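Local atomic coordinates of fanconi-associated nuclease 1 homolog (Pseudomonas aeruginosa, PDB entry 5Y7Q), a protein that belongs to the FAN1 nuclease family and carries a helix-turn-helix domain, a SAP domain and a VRR-NUC domain in one DNA-bound chain. Residues A82-M87 and L118-A123; D549-N554 and V571-W576; R146-R151 and Q164-E169. One frame throughout, in Å; residues are numbered along the deposited sequence.

Contact 1 of 3, residues A82-M87 and L118-A123; sequences ALLVRM and LGWVDA. With nucleotides of chain B.
Trp120 and Val121 meet Leu84 and Met87 where a turn and a short strand pass the helix 78-89 of the FAN1 helix-turn-helix domain. Segment 118-123 opens with Leu118, whose CD1 lies over one face of the Trp120 ring, offset toward the rim. Gly119 then leaves the helical path with a positive phi of 78°. Trp120 follows. Its CE3 lies 3.9 Å from Leu84 CD2, and the two side chains cross at about a right angle. The methyl comes in obliquely to the indole. Val121 lies in the short strand. Its CG2 meets the end of Met87, 3.9 Å from Met87 CE and 4.1 Å from Met87 SD. The two side chains reach toward each other, tip to tip. Met87 bends at its last torsion, chi3 63°, which brings the methyl round beside the valine. Asp122 bonds through its backbone to Glu186 in the neighbouring strand 184-187. Leu187 of that strand also packs on Leu84 and Met87. Helix 78-89 also carries Arg86. Its NH1 lies 3.0 Å and its NH2 3.2 Å from OP2 of DG10 of chain B, so two N-H groups grip one phosphate oxygen in the guanidinium plane. The contact between the segments is apolar, while a salt bridge from Glu104 OE2 to Arg86 NH2 and a cation-pi contact with Tyr43 probably help hold the guanidinium for the phosphate.

Contact 2 of 3, residues D549-N554 and V571-W576; sequences DRLQDN and VCYVRW. With nucleotides of chain D; nucleotides of chain C.
The hydroxyl of Tyr573 meets a leucine methyl: OH lies 3.7 Å from Leu551 CD1. The contact belongs to the beta-alpha-beta unit of the VRR-NUC domain. That unit is built from strand 538-545, helix 553-564 and strand 569-577, and the two strands are parallel. Segment 549-554 is the loop that leads into helix 553-564 and its first two residues, with Gln552 at the N-cap position. Leu551 is its main contact to the strand. The leucine and the tyrosine cross at about a right angle. The other leucine methyl, CD2, packs more loosely on Val571 CG1, at 4.3 Å. Glu543 and Lys545 of strand 538-545 also touch Leu551. Tyr573 makes a cation-pi contact with Arg374. The residues on each side of Leu551 turn to the DNA. Gln552 lies beside the sugar of DC7 of chain C. Arg550 points away from the strand at its CB and bends at chi2 and chi3 (83°) toward DG1 of chain D. Its guanidinium meets the base edge-on, near its own plane. Arg550 NH2 is 3.0 Å from N7 of that guanine, and it also makes a weak, bent hydrogen bond to O6 at 3.4 Å, with an N-H...O angle of 136°.

Contact 3 of 3, residues R146-R151 and Q164-E169; sequences RDHLGR and QPLFPE
His148 and Phe167 form a T-shaped (edge-to-face) pair on the surface of the SAP domain. The two segments flank the helix 156-163. Segment 146-151 comes before it and follows the helix 138-144. Segment 164-169 comes after it and leads to the strand 171-172. The contact therefore joins the loops before and after helix 156-163. His148 has the most surface buried. It sits in a short 3-10 turn, where Leu149 N bonds to Arg146 O at 3.1 Å. Its CG is anti to the carbonyl carbon (chi1 -51°), which carries the imidazole toward the other loop. Phe167 presents its edge to the face of that ring. The centroids are 5.4 Å apart and the planes stand at 74°. Such an arrangement probably sets the slightly positive ring hydrogens of the phenylalanine against the imidazole pi cloud. Phe167 also meets Phe145 edge-to-face and packs on Leu129, so it ties this loop to other parts of the domain. Leu166 is the third partner. It brings one methyl up to the imidazole obliquely, with CD2 at 4.3 Å from His148 CD2. The contact is small and uses ring and methyl atoms alone. Phe167 CZ rides 3.9 Å above the imidazole plane, offset toward the rim, and is 4.0 Å from both His148 NE2 and His148 CE1.

How the contacts relate
The three contacts lie in three parts of the chain, the helix-turn-helix, SAP and VRR-NUC domains, and do not touch one another. Contact 1 and contact 3 are the nearer pair, with centres about 32 Å apart and nearest atoms about 16 Å apart. Contact 2 is remote from both: its centre is about 57 Å from that of contact 1 and about 56 Å from that of contact 3. Contacts 1 and 2 lie on opposite sides of the chain's centre. Each of them has an arginine at bound DNA, one at a backbone phosphate and one at a base. Contact 3 stands back, its nearest atom about 12 Å from the nucleic acid. Along the chain the order is contact 1, contact 3, contact 2.

Contact 1 of 3, residues A82-M87 and L118-A123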
# COMPACT_ATOMS: atom_id res chain seq x y z
N ALA A 82 30.78 6.65 4.14
CA ALA A 82 29.81 6.87 5.20
C ALA A 82 29.03 8.16 4.97
O ALA A 82 27.80 8.19 5.10
CB ALA A 82 30.51 6.93 6.56
N LEU A 83 29.74 9.23 4.62
CA LEU A 83 29.08 10.50 4.36
C LEU A 83 28.07 10.34 3.24
O LEU A 83 26.93 10.82 3.35
CB LEU A 83 30.09 11.57 4.01
CG LEU A 83 29.37 12.89 3.78
CD1 LEU A 83 28.62 13.26 5.06
CD2 LEU A 83 30.37 13.98 3.37
N LEU A 84 28.47 9.64 2.18
CA LEU A 84 27.54 9.43 1.08
C LEU A 84 26.26 8.79 1.57
O LEU A 84 25.15 9.30 1.35
CB LEU A 84 28.17 8.55 0.01
CG LEU A 84 27.34 8.62 -1.27
CD1 LEU A 84 27.12 10.09 -1.60
CD2 LEU A 84 28.06 7.92 -2.40
N VAL A 85 26.40 7.66 2.27
CA VAL A 85 25.20 6.93 2.64
C VAL A 85 24.32 7.79 3.52
O VAL A 85 23.08 7.81 3.36
CB VAL A 85 25.61 5.60 3.30
CG1 VAL A 85 24.42 4.91 3.84
CG2 VAL A 85 26.29 4.73 2.25
N ARG A 86 24.93 8.58 4.41
CA ARG A 86 24.15 9.52 5.20
C ARG A 86 23.34 10.46 4.32
O ARG A 86 22.15 10.66 4.56
CB ARG A 86 25.05 10.31 6.13
CG ARG A 86 25.67 9.48 7.19
CD ARG A 86 24.65 8.81 8.04
NE ARG A 86 25.28 8.46 9.30
CZ ARG A 86 24.64 8.04 10.40
NH1 ARG A 86 23.33 7.91 10.38
NH2 ARG A 86 25.33 7.77 11.51
N MET A 87 23.95 11.05 3.28
CA MET A 87 23.16 11.96 2.45
C MET A 87 22.03 11.22 1.72
O MET A 87 20.91 11.74 1.60
CB MET A 87 24.06 12.68 1.45
CG MET A 87 25.22 13.47 2.12
SD MET A 87 26.49 14.04 1.02
CE MET A 87 25.54 15.15 0.03
N LEU A 118 34.49 13.07 -7.83
CA LEU A 118 33.71 12.19 -8.71
C LEU A 118 32.47 12.86 -9.29
O LEU A 118 31.82 12.28 -10.16
CB LEU A 118 33.27 10.96 -7.94
CG LEU A 118 34.29 9.90 -7.55
CD1 LEU A 118 33.83 9.17 -6.28
CD2 LEU A 118 34.49 8.94 -8.71
N GLY A 119 32.10 14.04 -8.80
CA GLY A 119 30.88 14.67 -9.23
C GLY A 119 29.61 14.10 -8.61
O GLY A 119 28.51 14.57 -8.94
N TRP A 120 29.72 13.12 -7.71
CA TRP A 120 28.53 12.64 -7.03
C TRP A 120 28.00 13.65 -6.02
O TRP A 120 26.87 13.49 -5.55
CB TRP A 120 28.82 11.32 -6.33
CG TRP A 120 29.22 10.24 -7.26
CD1 TRP A 120 29.13 10.25 -8.63
CD2 TRP A 120 29.78 8.98 -6.91
NE1 TRP A 120 29.60 9.06 -9.14
CE2 TRP A 120 30.00 8.27 -8.10
CE3 TRP A 120 30.10 8.38 -5.69
CZ2 TRP A 120 30.54 6.99 -8.12
CZ3 TRP A 120 30.62 7.11 -5.70
CH2 TRP A 120 30.84 6.43 -6.91
N VAL A 121 28.78 14.67 -5.67
CA VAL A 121 28.30 15.79 -4.88
C VAL A 121 28.83 17.06 -5.53
O VAL A 121 30.02 17.13 -5.85
CB VAL A 121 28.74 15.69 -3.40
CG1 VAL A 121 28.37 16.95 -2.63
CG2 VAL A 121 28.15 14.47 -2.72
N ASP A 122 27.93 18.00 -5.81
CA ASP A 122 28.25 19.38 -6.16
C ASP A 122 28.47 20.18 -4.88
O ASP A 122 27.63 20.14 -3.98
CB ASP A 122 27.08 20.03 -6.93
CG ASP A 122 27.28 20.08 -8.45
OD1 ASP A 122 28.42 20.34 -8.91
OD2 ASP A 122 26.26 19.91 -9.17
N ALA A 123 29.62 20.85 -4.76
CA ALA A 123 29.61 22.03 -3.92
C ALA A 123 29.11 23.20 -4.75
O ALA A 123 29.13 23.16 -5.98
CB ALA A 123 30.97 22.33 -3.32
P DG B 10 22.73 6.71 14.51
OP1 DG B 10 23.89 7.11 15.34
OP2 DG B 10 22.81 6.59 13.04
O5' DG B 10 22.23 5.35 15.16
C5' DG B 10 21.98 5.32 16.55
C4' DG B 10 21.05 4.19 16.88
O4' DG B 10 19.75 4.50 16.35
C3' DG B 10 21.47 2.86 16.26
O3' DG B 10 21.69 1.90 17.27
C2' DG B 10 20.30 2.45 15.36
C1' DG B 10 19.16 3.33 15.83
N9 DG B 10 18.29 3.70 14.75
C8 DG B 10 18.66 4.10 13.48
N7 DG B 10 17.65 4.36 12.70
C5 DG B 10 16.54 4.11 13.50
C6 DG B 10 15.15 4.21 13.20
O6 DG B 10 14.62 4.55 12.13
N1 DG B 10 14.37 3.84 14.30
C2 DG B 10 14.86 3.43 15.53
N2 DG B 10 13.96 3.12 16.47
N3 DG B 10 16.15 3.34 15.82
C4 DG B 10 16.92 3.69 14.76

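Contact 2 of 3, residues D549-N554 and V571-W576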
# COMPACT_ATOMS: atom_id res chain seq x y z
N ASP A 549 -25.52 5.17 8.94
CA ASP A 549 -24.64 4.10 8.49
C ASP A 549 -25.45 3.09 7.69
O ASP A 549 -26.53 2.66 8.13
CB ASP A 549 -23.98 3.40 9.68
CG ASP A 549 -22.54 3.83 9.89
OD1 ASP A 549 -22.21 4.99 9.56
OD2 ASP A 549 -21.75 2.99 10.39
N ARG A 550 -24.95 2.72 6.52
CA ARG A 550 -25.60 1.72 5.68
C ARG A 550 -24.58 0.68 5.25
O ARG A 550 -23.36 0.85 5.41
CB ARG A 550 -26.28 2.35 4.46
CG ARG A 550 -27.49 3.18 4.80
CD ARG A 550 -27.42 4.55 4.14
NE ARG A 550 -27.87 4.52 2.75
CZ ARG A 550 -27.71 5.53 1.89
NH1 ARG A 550 -27.11 6.64 2.28
NH2 ARG A 550 -28.15 5.42 0.64
N LEU A 551 -25.11 -0.42 4.70
CA LEU A 551 -24.31 -1.58 4.34
C LEU A 551 -23.55 -1.33 3.04
O LEU A 551 -24.15 -1.02 2.01
CB LEU A 551 -25.22 -2.80 4.20
CG LEU A 551 -25.82 -3.33 5.52
CD1 LEU A 551 -26.82 -4.47 5.32
CD2 LEU A 551 -24.71 -3.77 6.47
N GLN A 552 -22.22 -1.50 3.09
CA GLN A 552 -21.41 -1.37 1.89
C GLN A 552 -21.71 -2.54 0.94
O GLN A 552 -22.51 -3.43 1.24
CB GLN A 552 -19.93 -1.35 2.26
CG GLN A 552 -19.40 -0.07 2.93
CD GLN A 552 -17.85 -0.05 3.02
OE1 GLN A 552 -17.20 0.88 2.53
NE2 GLN A 552 -17.27 -1.08 3.64
N ASP A 553 -21.06 -2.54 -0.23
CA ASP A 553 -21.29 -3.60 -1.20
C ASP A 553 -20.67 -4.91 -0.75
O ASP A 553 -21.33 -5.97 -0.75
CB ASP A 553 -20.72 -3.19 -2.56
CG ASP A 553 -21.51 -2.07 -3.20
OD1 ASP A 553 -21.22 -1.74 -4.37
OD2 ASP A 553 -22.42 -1.53 -2.53
N ASN A 554 -19.39 -4.88 -0.35
CA ASN A 554 -18.70 -6.11 0.03
C ASN A 554 -19.36 -6.75 1.25
O ASN A 554 -19.54 -7.98 1.28
CB ASN A 554 -17.20 -5.84 0.28
CG ASN A 554 -16.94 -4.73 1.31
OD1 ASN A 554 -17.80 -3.90 1.59
ND2 ASN A 554 -15.75 -4.72 1.86
N VAL A 571 -27.39 -8.38 11.49
CA VAL A 571 -27.05 -6.96 11.37
C VAL A 571 -27.78 -6.21 12.47
O VAL A 571 -28.98 -6.43 12.69
CB VAL A 571 -27.41 -6.38 9.98
CG1 VAL A 571 -27.07 -4.90 9.93
CG2 VAL A 571 -26.63 -7.10 8.91
N CYS A 572 -27.06 -5.34 13.15
CA CYS A 572 -27.59 -4.63 14.31
C CYS A 572 -27.66 -3.14 14.04
O CYS A 572 -26.63 -2.48 13.85
CB CYS A 572 -26.71 -4.92 15.52
SG CYS A 572 -26.95 -3.78 16.84
N TYR A 573 -28.87 -2.60 14.02
CA TYR A 573 -29.11 -1.18 13.77
C TYR A 573 -29.39 -0.47 15.09
O TYR A 573 -30.31 -0.86 15.82
CB TYR A 573 -30.27 -1.01 12.80
CG TYR A 573 -30.04 -1.55 11.41
CD1 TYR A 573 -29.58 -0.72 10.38
CD2 TYR A 573 -30.28 -2.89 11.10
CE1 TYR A 573 -29.37 -1.20 9.09
CE2 TYR A 573 -30.07 -3.38 9.81
CZ TYR A 573 -29.61 -2.53 8.81
OH TYR A 573 -29.40 -2.98 7.53
N VAL A 574 -28.63 0.58 15.39
CA VAL A 574 -28.67 1.25 16.69
C VAL A 574 -29.29 2.64 16.57
O VAL A 574 -28.97 3.40 15.65
CB VAL A 574 -27.25 1.30 17.28
CG1 VAL A 574 -27.19 2.16 18.55
CG2 VAL A 574 -26.79 -0.09 17.57
N ARG A 575 -30.18 2.96 17.51
CA ARG A 575 -30.67 4.31 17.79
C ARG A 575 -30.20 4.73 19.17
O ARG A 575 -29.93 3.89 20.04
CB ARG A 575 -32.20 4.40 17.76
CG ARG A 575 -32.92 4.03 16.48
CD ARG A 575 -34.46 4.11 16.69
NE ARG A 575 -34.88 3.61 18.01
CZ ARG A 575 -36.14 3.46 18.42
NH1 ARG A 575 -36.40 3.01 19.64
NH2 ARG A 575 -37.15 3.76 17.61
N TRP A 576 -30.12 6.04 19.40
CA TRP A 576 -29.71 6.57 20.69
C TRP A 576 -30.90 7.11 21.47
O TRP A 576 -31.81 7.72 20.90
CB TRP A 576 -28.68 7.68 20.54
CG TRP A 576 -27.44 7.33 19.80
CD1 TRP A 576 -27.01 7.90 18.63
CD2 TRP A 576 -26.44 6.38 20.17
NE1 TRP A 576 -25.81 7.35 18.26
CE2 TRP A 576 -25.44 6.41 19.19
CE3 TRP A 576 -26.30 5.49 21.25
CZ2 TRP A 576 -24.31 5.59 19.23
CZ3 TRP A 576 -25.19 4.67 21.30
CH2 TRP A 576 -24.20 4.73 20.30
P DG D 1 -32.46 4.40 -8.28
OP1 DG D 1 -32.52 4.91 -9.67
OP2 DG D 1 -33.68 4.32 -7.44
O5' DG D 1 -31.77 2.94 -8.27
C5' DG D 1 -30.90 2.56 -7.20
C4' DG D 1 -29.89 3.66 -6.94
O4' DG D 1 -30.31 4.48 -5.83
C3' DG D 1 -28.47 3.18 -6.57
O3' DG D 1 -27.58 3.30 -7.70
C2' DG D 1 -28.06 4.12 -5.43
C1' DG D 1 -29.18 5.16 -5.41
N9 DG D 1 -29.35 5.72 -4.09
C8 DG D 1 -29.71 5.05 -2.95
N7 DG D 1 -29.70 5.80 -1.88
C5 DG D 1 -29.27 7.03 -2.34
C6 DG D 1 -29.07 8.25 -1.65
O6 DG D 1 -29.22 8.49 -0.45
N1 DG D 1 -28.63 9.26 -2.51
C2 DG D 1 -28.42 9.11 -3.86
N2 DG D 1 -28.00 10.21 -4.52
N3 DG D 1 -28.61 7.98 -4.52
C4 DG D 1 -29.03 6.99 -3.70
P DC C 7 -12.64 0.64 3.72
OP1 DC C 7 -13.48 -0.58 3.82
OP2 DC C 7 -12.34 1.26 2.41
O5' DC C 7 -13.25 1.78 4.66
C5' DC C 7 -14.59 1.68 5.13
C4' DC C 7 -15.11 3.04 5.57
O4' DC C 7 -14.81 4.02 4.54
C3' DC C 7 -16.62 3.14 5.75
O3' DC C 7 -16.93 4.22 6.65
C2' DC C 7 -17.06 3.48 4.33
C1' DC C 7 -16.02 4.55 4.04
N1 DC C 7 -15.85 4.91 2.60
C2 DC C 7 -15.29 6.15 2.30
O2 DC C 7 -14.97 6.90 3.23
N3 DC C 7 -15.12 6.51 1.00
C4 DC C 7 -15.48 5.67 0.02
N4 DC C 7 -15.29 6.08 -1.24
C5 DC C 7 -16.05 4.39 0.30
C6 DC C 7 -16.22 4.05 1.60

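Contact 3 of 3, residues R146-R151 and Q164-E169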
# COMPACT_ATOMS: atom_id res chain seq x y z
N ARG A 146 15.45 41.84 3.58
CA ARG A 146 14.76 42.85 4.39
C ARG A 146 14.37 44.09 3.59
O ARG A 146 13.33 44.69 3.86
CB ARG A 146 15.64 43.25 5.59
CG ARG A 146 16.42 44.56 5.44
CD ARG A 146 17.87 44.31 5.06
NE ARG A 146 18.59 43.67 6.15
CZ ARG A 146 19.32 44.33 7.05
NH1 ARG A 146 19.43 45.65 6.99
NH2 ARG A 146 19.93 43.66 8.02
N ASP A 147 15.17 44.47 2.59
CA ASP A 147 14.88 45.69 1.83
C ASP A 147 13.72 45.50 0.85
O ASP A 147 13.16 46.50 0.38
CB ASP A 147 16.14 46.17 1.09
CG ASP A 147 17.29 46.53 2.05
OD1 ASP A 147 17.03 47.10 3.13
OD2 ASP A 147 18.46 46.24 1.71
N HIS A 148 13.36 44.26 0.51
CA HIS A 148 12.15 43.96 -0.24
C HIS A 148 10.98 43.52 0.64
O HIS A 148 9.93 43.16 0.10
CB HIS A 148 12.42 42.87 -1.29
CG HIS A 148 13.60 43.15 -2.17
ND1 HIS A 148 14.91 42.99 -1.74
CD2 HIS A 148 13.68 43.55 -3.46
CE1 HIS A 148 15.73 43.29 -2.73
NE2 HIS A 148 15.01 43.63 -3.79
N LEU A 149 11.14 43.51 1.97
CA LEU A 149 10.05 43.17 2.88
C LEU A 149 9.51 44.44 3.54
O LEU A 149 10.10 44.95 4.50
CB LEU A 149 10.51 42.19 3.95
CG LEU A 149 10.55 40.70 3.66
CD1 LEU A 149 10.13 40.39 2.22
CD2 LEU A 149 11.94 40.16 3.97
N GLY A 150 8.37 44.91 3.04
CA GLY A 150 7.45 45.76 3.78
C GLY A 150 6.13 45.07 4.05
O GLY A 150 5.21 45.72 4.55
N ARG A 151 6.01 43.78 3.72
CA ARG A 151 4.74 43.06 3.69
C ARG A 151 3.99 43.12 5.02
O ARG A 151 2.93 43.75 5.12
CB ARG A 151 5.00 41.61 3.30
N GLN A 164 8.68 35.12 -4.99
CA GLN A 164 8.99 34.34 -6.19
C GLN A 164 8.76 35.10 -7.50
O GLN A 164 9.63 35.03 -8.39
CB GLN A 164 8.21 33.03 -6.17
CG GLN A 164 9.04 31.79 -5.98
CD GLN A 164 8.25 30.72 -5.26
OE1 GLN A 164 7.20 31.00 -4.69
NE2 GLN A 164 8.75 29.49 -5.30
N PRO A 165 7.63 35.80 -7.71
CA PRO A 165 7.55 36.66 -8.91
C PRO A 165 8.67 37.69 -8.99
O PRO A 165 8.94 38.19 -10.09
CB PRO A 165 6.17 37.33 -8.77
CG PRO A 165 5.71 37.05 -7.37
CD PRO A 165 6.33 35.74 -7.02
N LEU A 166 9.33 38.00 -7.88
CA LEU A 166 10.44 38.95 -7.89
C LEU A 166 11.76 38.33 -8.34
O LEU A 166 12.49 38.94 -9.14
CB LEU A 166 10.60 39.59 -6.50
CG LEU A 166 9.72 40.76 -6.05
CD1 LEU A 166 8.24 40.39 -6.01
CD2 LEU A 166 10.19 41.32 -4.70
N PHE A 167 12.11 37.13 -7.86
CA PHE A 167 13.42 36.51 -8.10
C PHE A 167 13.25 35.16 -8.80
O PHE A 167 13.49 34.11 -8.19
CB PHE A 167 14.19 36.28 -6.80
CG PHE A 167 14.63 37.53 -6.09
CD1 PHE A 167 15.97 37.90 -6.08
CD2 PHE A 167 13.73 38.30 -5.39
CE1 PHE A 167 16.39 39.03 -5.41
CE2 PHE A 167 14.14 39.44 -4.73
CZ PHE A 167 15.47 39.80 -4.73
N PRO A 168 12.86 35.14 -10.07
CA PRO A 168 12.74 33.85 -10.77
C PRO A 168 14.08 33.21 -11.10
O PRO A 168 14.15 31.97 -11.19
CB PRO A 168 11.96 34.22 -12.03
CG PRO A 168 12.41 35.62 -12.32
CD PRO A 168 12.63 36.28 -10.98
N GLU A 169 15.13 34.01 -11.29
CA GLU A 169 16.41 33.50 -11.77
C GLU A 169 17.17 32.79 -10.64
O GLU A 169 17.29 33.32 -9.53
CB GLU A 169 17.26 34.63 -12.38
CG GLU A 169 18.05 35.52 -11.40
CD GLU A 169 17.55 36.96 -11.36
OE1 GLU A 169 18.02 37.79 -12.18
OE2 GLU A 169 16.69 37.25 -10.51